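Local coordinates for apical membrane antigen 1-like protein, soluble form (Toxoplasma gondii, PDB 3ZLE) that may take part in host-cell invasion, as an apicomplexan surface antigen of the sporozoite thought to engage a RON2 paralog at the moving junction, at residues A[9-12]-A[13-17]; A[79-82]-A[83-87]; A[348-352]-A[353-357]. All coordinates share one frame; numbering follows the deposited sequence.

Interaction 1: A[9-12]-A[13-17]; sequences WATT and TAFAD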
ATOM      1  N   TRP A   9     -13.946  19.293   7.403  1.00 21.20           N
ATOM      2  CA  TRP A   9     -13.675  18.178   6.509  1.00 28.33           C
ATOM      3  C   TRP A   9     -14.899  17.355   6.063  1.00 35.46           C
ATOM      4  O   TRP A   9     -14.814  16.591   5.103  1.00 37.20           O
ATOM      5  CB  TRP A   9     -12.593  17.288   7.102  1.00 23.37           C
ATOM      6  CG  TRP A   9     -11.293  18.069   7.185  1.00 23.75           C
ATOM      7  CD1 TRP A   9     -10.892  18.857   8.222  1.00 22.53           C
ATOM      8  CD2 TRP A   9     -10.380  18.340   6.100  1.00 22.83           C
ATOM      9  NE1 TRP A   9      -9.733  19.525   7.893  1.00 26.93           N
ATOM     10  CE2 TRP A   9      -9.435  19.278   6.578  1.00 24.02           C
ATOM     11  CE3 TRP A   9     -10.323  17.945   4.750  1.00 22.13           C
ATOM     12  CZ2 TRP A   9      -8.394  19.757   5.789  1.00 22.23           C
ATOM     13  CZ3 TRP A   9      -9.271  18.416   3.961  1.00 21.62           C
ATOM     14  CH2 TRP A   9      -8.314  19.293   4.491  1.00 24.72           C
ATOM     15  N   ALA A  10     -16.034  17.559   6.729  1.00 34.88           N
ATOM     16  CA  ALA A  10     -17.307  17.006   6.285  1.00 42.42           C
ATOM     17  C   ALA A  10     -18.227  18.075   5.675  1.00 44.07           C
ATOM     18  O   ALA A  10     -19.345  17.789   5.295  1.00 55.20           O
ATOM     19  CB  ALA A  10     -17.997  16.276   7.439  1.00 34.22           C
ATOM     20  N   THR A  11     -17.685  19.269   5.454  1.00 50.36           N
ATOM     21  CA  THR A  11     -18.486  20.469   5.241  1.00 49.23           C
ATOM     22  C   THR A  11     -18.640  20.784   3.767  1.00 52.85           C
ATOM     23  O   THR A  11     -19.364  21.700   3.383  1.00 57.36           O
ATOM     24  CB  THR A  11     -17.839  21.676   5.935  1.00 56.44           C
ATOM     25  OG1 THR A  11     -18.618  22.042   7.078  1.00 54.77           O
ATOM     26  CG2 THR A  11     -17.699  22.863   4.990  1.00 53.22           C
ATOM     27  N   THR A  12     -17.963  20.010   2.944  1.00 44.37           N
ATOM     28  CA  THR A  12     -17.797  20.358   1.559  1.00 45.10           C
ATOM     29  C   THR A  12     -17.516  19.070   0.836  1.00 39.54           C
ATOM     30  O   THR A  12     -16.868  18.188   1.380  1.00 40.75           O
ATOM     31  CB  THR A  12     -16.614  21.329   1.385  1.00 51.65           C
ATOM     32  OG1 THR A  12     -17.087  22.677   1.504  1.00 46.51           O
ATOM     33  CG2 THR A  12     -15.923  21.140   0.039  1.00 44.02           C
ATOM     34  N   THR A  13     -18.029  18.946  -0.373  1.00 38.37           N
ATOM     35  CA  THR A  13     -17.840  17.742  -1.130  1.00 40.84           C
ATOM     36  C   THR A  13     -16.397  17.482  -1.397  1.00 32.75           C
ATOM     37  O   THR A  13     -15.961  16.338  -1.391  1.00 34.62           O
ATOM     38  CB  THR A  13     -18.599  17.787  -2.472  1.00 44.96           C
ATOM     39  OG1 THR A  13     -19.993  17.748  -2.198  1.00 56.21           O
ATOM     40  CG2 THR A  13     -18.253  16.599  -3.306  1.00 47.86           C
ATOM     41  N   ALA A  14     -15.662  18.533  -1.730  1.00 35.92           N
ATOM     42  CA  ALA A  14     -14.253  18.362  -2.018  1.00 27.41           C
ATOM     43  C   ALA A  14     -13.461  18.003  -0.747  1.00 25.15           C
ATOM     44  O   ALA A  14     -12.525  17.232  -0.810  1.00 23.75           O
ATOM     45  CB  ALA A  14     -13.673  19.605  -2.710  1.00 25.80           C
ATOM     46  N   PHE A  15     -13.808  18.581   0.398  1.00 23.95           N
ATOM     47  CA  PHE A  15     -13.036  18.270   1.628  1.00 24.34           C
ATOM     48  C   PHE A  15     -13.347  16.834   2.061  1.00 25.25           C
ATOM     49  O   PHE A  15     -12.461  16.069   2.439  1.00 26.19           O
ATOM     50  CB  PHE A  15     -13.345  19.256   2.779  1.00 28.07           C
ATOM     51  CG  PHE A  15     -13.099  20.706   2.447  1.00 30.01           C
ATOM     52  CD1 PHE A  15     -12.121  21.089   1.545  1.00 28.67           C
ATOM     53  CD2 PHE A  15     -13.891  21.707   3.031  1.00 37.06           C
ATOM     54  CE1 PHE A  15     -11.961  22.434   1.202  1.00 29.59           C
ATOM     55  CE2 PHE A  15     -13.653  23.067   2.765  1.00 37.53           C
ATOM     56  CZ  PHE A  15     -12.696  23.425   1.837  1.00 29.02           C
ATOM     57  N   ALA A  16     -14.601  16.439   1.876  1.00 29.06           N
ATOM     58  CA  ALA A  16     -15.077  15.155   2.370  1.00 28.15           C
ATOM     59  C   ALA A  16     -14.532  14.065   1.482  1.00 23.39           C
ATOM     60  O   ALA A  16     -13.993  13.064   1.965  1.00 30.26           O
ATOM     61  CB  ALA A  16     -16.626  15.145   2.421  1.00 26.88           C
ATOM     62  N   ASP A  17     -14.413  14.373   0.207  1.00 27.59           N
ATOM     63  CA  ASP A  17     -13.810  13.407  -0.740  1.00 23.93           C
ATOM     64  C   ASP A  17     -12.364  13.239  -0.502  1.00 21.64           C
ATOM     65  O   ASP A  17     -11.794  12.189  -0.738  1.00 23.08           O
ATOM     66  CB  ASP A  17     -14.037  13.867  -2.194  1.00 28.77           C
ATOM     67  CG  ASP A  17     -15.443  13.663  -2.647  1.00 26.78           C
ATOM     68  OD1 ASP A  17     -16.263  13.144  -1.839  1.00 32.40           O
ATOM     69  OD2 ASP A  17     -15.778  14.118  -3.767  1.00 38.58           O
TER

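Interaction 2: A[79-82]-A[83-87]; sequences ASKK and PLPGG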
ATOM      1  N   ALA A  79      15.558 -29.932  -9.898  1.00 62.14           N
ATOM      2  CA  ALA A  79      15.844 -30.469  -8.591  1.00 61.36           C
ATOM      3  C   ALA A  79      17.283 -30.141  -8.201  1.00 64.60           C
ATOM      4  O   ALA A  79      17.586 -29.992  -7.019  1.00 62.31           O
ATOM      5  CB  ALA A  79      15.596 -31.978  -8.564  1.00 56.52           C
ATOM      6  N   SER A  80      18.154 -29.987  -9.206  1.00 51.34           N
ATOM      7  CA  SER A  80      19.587 -29.728  -8.971  1.00 48.23           C
ATOM      8  C   SER A  80      19.953 -28.268  -8.633  1.00 50.51           C
ATOM      9  O   SER A  80      21.066 -27.991  -8.200  1.00 42.95           O
ATOM     10  CB  SER A  80      20.430 -30.213 -10.154  1.00 62.99           C
ATOM     11  OG  SER A  80      20.681 -29.166 -11.080  1.00 51.92           O
ATOM     12  N   LYS A  81      19.011 -27.343  -8.796  1.00 60.26           N
ATOM     13  CA  LYS A  81      19.232 -25.966  -8.347  1.00 50.75           C
ATOM     14  C   LYS A  81      18.437 -25.629  -7.077  1.00 52.30           C
ATOM     15  O   LYS A  81      17.204 -25.733  -7.043  1.00 64.03           O
ATOM     16  CB  LYS A  81      18.910 -24.982  -9.466  1.00 60.11           C
ATOM     17  CG  LYS A  81      19.812 -25.126 -10.675  1.00 57.05           C
ATOM     18  CD  LYS A  81      20.262 -23.774 -11.190  1.00 58.90           C
ATOM     19  CE  LYS A  81      21.032 -23.929 -12.488  1.00 62.73           C
ATOM     20  NZ  LYS A  81      20.298 -24.838 -13.406  1.00 64.57           N
ATOM     21  N   LYS A  82      19.155 -25.276  -6.024  1.00 48.92           N
ATOM     22  CA  LYS A  82      18.549 -24.925  -4.743  1.00 53.71           C
ATOM     23  C   LYS A  82      19.155 -23.622  -4.256  1.00 47.62           C
ATOM     24  O   LYS A  82      20.326 -23.599  -3.930  1.00 45.44           O
ATOM     25  CB  LYS A  82      18.858 -25.998  -3.701  1.00 48.93           C
ATOM     26  CG  LYS A  82      18.252 -27.355  -3.977  1.00 51.30           C
ATOM     27  CD  LYS A  82      16.761 -27.338  -3.788  1.00 58.84           C
ATOM     28  CE  LYS A  82      16.166 -28.592  -4.379  1.00 56.86           C
ATOM     29  NZ  LYS A  82      14.739 -28.668  -4.026  1.00 50.32           N
ATOM     30  N   PRO A  83      18.353 -22.542  -4.164  1.00 45.85           N
ATOM     31  CA  PRO A  83      16.920 -22.452  -4.487  1.00 48.37           C
ATOM     32  C   PRO A  83      16.655 -22.376  -5.981  1.00 40.66           C
ATOM     33  O   PRO A  83      17.576 -22.200  -6.781  1.00 36.01           O
ATOM     34  CB  PRO A  83      16.482 -21.139  -3.806  1.00 47.05           C
ATOM     35  CG  PRO A  83      17.726 -20.310  -3.774  1.00 48.79           C
ATOM     36  CD  PRO A  83      18.859 -21.294  -3.556  1.00 40.27           C
ATOM     37  N   LEU A  84      15.405 -22.587  -6.366  1.00 44.63           N
ATOM     38  CA  LEU A  84      15.049 -22.578  -7.782  1.00 38.56           C
ATOM     39  C   LEU A  84      15.047 -21.128  -8.331  1.00 38.27           C
ATOM     40  O   LEU A  84      14.529 -20.219  -7.678  1.00 35.57           O
ATOM     41  CB  LEU A  84      13.690 -23.252  -7.970  1.00 47.38           C
ATOM     42  CG  LEU A  84      13.202 -23.626  -9.362  1.00 51.70           C
ATOM     43  CD1 LEU A  84      14.162 -24.589 -10.059  1.00 51.01           C
ATOM     44  CD2 LEU A  84      11.812 -24.215  -9.225  1.00 43.70           C
ATOM     45  N   PRO A  85      15.770 -20.887  -9.447  1.00 32.08           N
ATOM     46  CA  PRO A  85      15.818 -19.551 -10.035  1.00 33.79           C
ATOM     47  C   PRO A  85      14.434 -19.137 -10.503  1.00 40.25           C
ATOM     48  O   PRO A  85      13.593 -19.995 -10.754  1.00 43.83           O
ATOM     49  CB  PRO A  85      16.744 -19.728 -11.242  1.00 37.13           C
ATOM     50  CG  PRO A  85      17.632 -20.870 -10.846  1.00 42.00           C
ATOM     51  CD  PRO A  85      16.705 -21.813 -10.111  1.00 31.65           C
ATOM     52  N   GLY A  86      14.169 -17.838 -10.527  1.00 35.14           N
ATOM     53  CA  GLY A  86      12.854 -17.348 -10.924  1.00 36.18           C
ATOM     54  C   GLY A  86      12.455 -16.112 -10.139  1.00 35.52           C
ATOM     55  O   GLY A  86      13.112 -15.764  -9.142  1.00 28.60           O
ATOM     56  N   GLY A  87      11.431 -15.414 -10.635  1.00 32.40           N
ATOM     57  CA  GLY A  87      10.717 -14.412  -9.865  1.00 30.65           C
ATOM     58  C   GLY A  87       9.259 -14.805  -9.651  1.00 32.88           C
ATOM     59  O   GLY A  87       8.923 -15.980  -9.573  1.00 31.02           O
TER

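Interaction 3: A[348-352]-A[353-357]; sequences PQCDS and ASFIP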
ATOM      1  N   PRO A 348      -6.743  20.182  -0.176  1.00 19.68           N
ATOM      2  CA  PRO A 348      -7.589  20.883  -1.111  1.00 21.58           C
ATOM      3  C   PRO A 348      -7.636  22.340  -0.722  1.00 26.60           C
ATOM      4  O   PRO A 348      -7.613  22.668   0.453  1.00 29.28           O
ATOM      5  CB  PRO A 348      -8.991  20.232  -0.939  1.00 18.20           C
ATOM      6  CG  PRO A 348      -8.811  19.121   0.060  1.00 19.68           C
ATOM      7  CD  PRO A 348      -7.338  18.943   0.342  1.00 18.12           C
ATOM      8  N   GLN A 349      -7.727  23.208  -1.709  1.00 28.21           N
ATOM      9  CA  GLN A 349      -7.935  24.587  -1.428  1.00 30.56           C
ATOM     10  C   GLN A 349      -9.271  24.825  -0.795  1.00 37.49           C
ATOM     11  O   GLN A 349     -10.154  23.973  -0.793  1.00 36.58           O
ATOM     12  CB  GLN A 349      -7.772  25.440  -2.671  1.00 30.95           C
ATOM     13  CG  GLN A 349      -6.308  25.794  -2.917  1.00 49.45           C
ATOM     14  CD  GLN A 349      -6.098  26.695  -4.118  1.00 59.44           C
ATOM     15  OE1 GLN A 349      -7.008  26.907  -4.914  1.00 63.85           O
ATOM     16  NE2 GLN A 349      -4.884  27.232  -4.251  1.00 62.85           N
ATOM     17  N   CYS A 350      -9.468  26.062  -0.418  1.00 34.38           N
ATOM     18  CA  CYS A 350     -10.389  26.413   0.585  1.00 36.32           C
ATOM     19  C   CYS A 350     -10.895  27.745   0.035  1.00 31.71           C
ATOM     20  O   CYS A 350     -10.176  28.400  -0.688  1.00 35.89           O
ATOM     21  CB  CYS A 350      -9.553  26.540   1.873  1.00 31.38           C
ATOM     22  SG  CYS A 350     -10.189  27.460   3.195  1.00 68.21           S
ATOM     23  N   ASP A 351     -12.169  28.060   0.187  1.00 42.63           N
ATOM     24  CA  ASP A 351     -12.677  29.348  -0.391  1.00 37.04           C
ATOM     25  C   ASP A 351     -12.756  30.458   0.660  1.00 45.85           C
ATOM     26  O   ASP A 351     -13.639  30.437   1.529  1.00 50.61           O
ATOM     27  CB  ASP A 351     -14.043  29.114  -1.038  1.00 45.44           C
ATOM     28  CG  ASP A 351     -14.774  30.423  -1.403  1.00 57.15           C
ATOM     29  OD1 ASP A 351     -14.132  31.409  -1.841  1.00 50.19           O
ATOM     30  OD2 ASP A 351     -16.015  30.428  -1.301  1.00 58.04           O
ATOM     31  N   SER A 352     -11.786  31.376   0.626  1.00 40.62           N
ATOM     32  CA  SER A 352     -11.618  32.378   1.673  1.00 42.10           C
ATOM     33  C   SER A 352     -12.842  33.245   1.847  1.00 45.25           C
ATOM     34  O   SER A 352     -13.154  33.659   2.967  1.00 39.41           O
ATOM     35  CB  SER A 352     -10.418  33.284   1.386  1.00 44.88           C
ATOM     36  OG  SER A 352      -9.275  32.850   2.093  1.00 57.94           O
ATOM     37  N   ALA A 353     -13.485  33.590   0.728  1.00 44.53           N
ATOM     38  CA  ALA A 353     -14.676  34.466   0.755  1.00 51.95           C
ATOM     39  C   ALA A 353     -15.861  33.934   1.566  1.00 50.13           C
ATOM     40  O   ALA A 353     -16.617  34.716   2.127  1.00 72.91           O
ATOM     41  CB  ALA A 353     -15.117  34.854  -0.664  1.00 41.28           C
ATOM     42  N   SER A 354     -16.046  32.621   1.621  1.00 54.79           N
ATOM     43  CA  SER A 354     -17.267  32.068   2.242  1.00 50.61           C
ATOM     44  C   SER A 354     -16.973  31.213   3.471  1.00 49.13           C
ATOM     45  O   SER A 354     -17.881  30.897   4.254  1.00 41.21           O
ATOM     46  CB  SER A 354     -18.043  31.240   1.237  1.00 45.85           C
ATOM     47  OG  SER A 354     -17.187  30.284   0.645  1.00 55.86           O
ATOM     48  N   PHE A 355     -15.741  30.715   3.549  1.00 42.84           N
ATOM     49  CA  PHE A 355     -15.337  29.850   4.647  1.00 36.67           C
ATOM     50  C   PHE A 355     -15.616  30.534   6.001  1.00 45.60           C
ATOM     51  O   PHE A 355     -15.079  31.612   6.277  1.00 42.35           O
ATOM     52  CB  PHE A 355     -13.851  29.549   4.550  1.00 37.38           C
ATOM     53  CG  PHE A 355     -13.390  28.501   5.523  1.00 40.19           C
ATOM     54  CD1 PHE A 355     -13.148  28.834   6.842  1.00 35.89           C
ATOM     55  CD2 PHE A 355     -13.379  27.165   5.166  1.00 42.78           C
ATOM     56  CE1 PHE A 355     -12.802  27.869   7.761  1.00 35.79           C
ATOM     57  CE2 PHE A 355     -12.990  26.200   6.083  1.00 34.49           C
ATOM     58  CZ  PHE A 355     -12.711  26.560   7.373  1.00 34.87           C
ATOM     59  N   ILE A 356     -16.395  29.881   6.859  1.00 43.34           N
ATOM     60  CA  ILE A 356     -16.651  30.405   8.199  1.00 50.66           C
ATOM     61  C   ILE A 356     -15.639  29.867   9.225  1.00 50.17           C
ATOM     62  O   ILE A 356     -15.596  28.658   9.492  1.00 45.78           O
ATOM     63  CB  ILE A 356     -18.058  30.050   8.696  1.00 51.40           C
ATOM     64  CG1 ILE A 356     -19.122  30.405   7.663  1.00 53.84           C
ATOM     65  CG2 ILE A 356     -18.339  30.712  10.040  1.00 47.71           C
ATOM     66  CD1 ILE A 356     -20.300  29.444   7.714  1.00 59.34           C
ATOM     67  N   PRO A 357     -14.907  30.776   9.881  1.00 41.22           N
ATOM     68  CA  PRO A 357     -13.854  30.376  10.819  1.00 42.40           C
ATOM     69  C   PRO A 357     -14.436  29.718  12.037  1.00 40.20           C
ATOM     70  O   PRO A 357     -15.539  30.046  12.452  1.00 37.73           O
ATOM     71  CB  PRO A 357     -13.191  31.707  11.203  1.00 45.20           C
ATOM     72  CG  PRO A 357     -14.223  32.751  10.922  1.00 41.66           C
ATOM     73  CD  PRO A 357     -15.014  32.241   9.749  1.00 46.08           C
TER

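Interaction 1: A[9-12]-A[13-17]
Trp9 and Phe15 form the tight side of this local contact, in which a short 3-10 turn folds back over the first turn of helix 13-20. The Phe15 ring presents its edge to the face of the Trp9 six-membered ring, with the two centroids 5.7 Å apart and the planes inclined at 57°, an edge-to-face pair. Nearer the backbone, Trp9 CE3 lies 3.8 Å from Phe15 CB. With CG beside the backbone N (chi1 -57°), Phe15 turns back to Thr12 and Trp9. Both rings are buried, and Phe377, which stacks on Trp9, also meets Phe15 edge-to-face. On the Phe15 ring itself sits the methyl of Thr12: CG2 lies 3.8 Å from the centroid and 16° off the normal, a CH-pi contact over one face. Thr12 OG1 points back along the chain instead, in a weak bond to Thr11 O, and makes no capping bond although Thr12 holds the N-cap position. Its carbonyl does start the helical ladder, since Ala16 N donates to Thr12 O at 2.9 Å. Trp9 O adds a CA-H...O contact, 3.1 Å from Ala16 CA. The packing thins toward solvent: Thr11 CG2 approaches the Phe15 ring edge no closer than 4.4 Å at CD2, and Ala10, Thr13 and Ala14 are exposed. The arrangement is that of a helix N terminus packed against an aromatic cluster, which here includes Phe327 and Phe377.

Interaction 2: A[79-82]-A[83-87]
Lys81 and Pro85 meet across a type VIb turn, whose central peptide, between Lys82 and Pro83, is cis. The backbone angles support the assignment: Lys82 is extended (phi -131°), Pro83 is in the polyproline region (psi 166°), and the CA atoms of Lys81 and Leu84 come within 5.4 Å of each other. As in other turns of this class, closure does not rest on a hydrogen bond between the ends; Lys81 O and Leu84 N stay 3.7 Å apart.

The two outer side chains cross at about a right angle. Lys81 starts toward the far limb, where its CB lies 3.9 Å from Pro85 CD. A bend at its second torsion (chi2 -136°) then carries the chain past the proline ring, CD resting 3.9 Å from Pro85 CG, before the amine leads away to a long, weak ion pair with Asp78. The contact is therefore aliphatic, methylenes against ring carbons.

The central pair diverges instead. Lys82 turns its side chain off the turn, and its amine is hydrogen-bonded to Thr183 OG1. The Pro83 ring lies against Pro62, while its carbonyl accepts from Tyr65 OH. Leu84 also points away from the preceding limb and packs on Pro74, Asn77 and Trp282, so neighbouring loops, as well as the lysine-proline touch, hold the turn in place within the long connection between strands 55-59 and 103-104.

The cis peptide leaves a clear signature: the CA atoms of Lys82 and Pro83 are only 3.0 Å apart, and Lys82 O is turned to the ring side, 2.8 Å from Pro83 CD.

Interaction 3: A[348-352]-A[353-357]
Asp351 O takes two backbone N-H groups from the residues that follow it, one on Phe355 and one on Ser354. The stronger is from Phe355 N at 2.9 Å, with the donor nearly in line with the carbonyl bond. Ser354 N is longer, 3.3 Å from the same oxygen, and approaches from above the carbonyl plane, 51° out of it. One oxygen thus closes both a four-residue and a five-residue turn, and Ser352 and Ala353 have the helical backbone angles this needs.

The carboxylate of Asp351 adds a weaker link. With CG anti to the backbone N (chi1 168°), OD1 reaches forward to Ala353 N at 3.4 Å, a weak hydrogen bond. The modelled approach of the other carboxylate oxygen to Ser354 is too close to be trusted and supports no conclusion.

The Phe355 ring meets the sulfur of Cys350: SG is 3.8 Å from CD2 of Phe355 and 4.3 Å from the ring centroid, an oblique sulfur-aromatic contact, 35° off the ring normal.

The next shell fixes these groups. Cys350 is disulfide-bonded to Cys372 of strand 366-373, and the Phe355 side chain packs on that same cysteine. Ser352 is held at both ends, its OG bonded to Cys372 O and its N to Asn375 OD1. The side-chain and main-chain bonds of Asp351 together fit an Asx motif, though with a weak side-chain bond, beside the Cys350-Cys372 disulfide, consistent with the cysteine-rich third domain of AMA1 proteins.

How the interactions relate
All three contacts are local turns in series along the chain, so none nests within or crosses another. Interaction 1 comes first and closes the entry into helix 13-20. Interaction 2 follows inside the long loop between strands 55-59 and 103-104, on the opposite side of the chain's centre, its centre about 53 Å from that of interaction 1. Interaction 3, in the loop between strands 344-345 and 358-359, returns to the first end of the molecule: it lies about 12 Å from interaction 1, centre to centre, and touches it, with Phe15 CD1 4.1 Å from Pro348 CB. The N-terminal helix is thereby joined to the disulfide-bonded C-terminal region, while 79-87 stays remote from both.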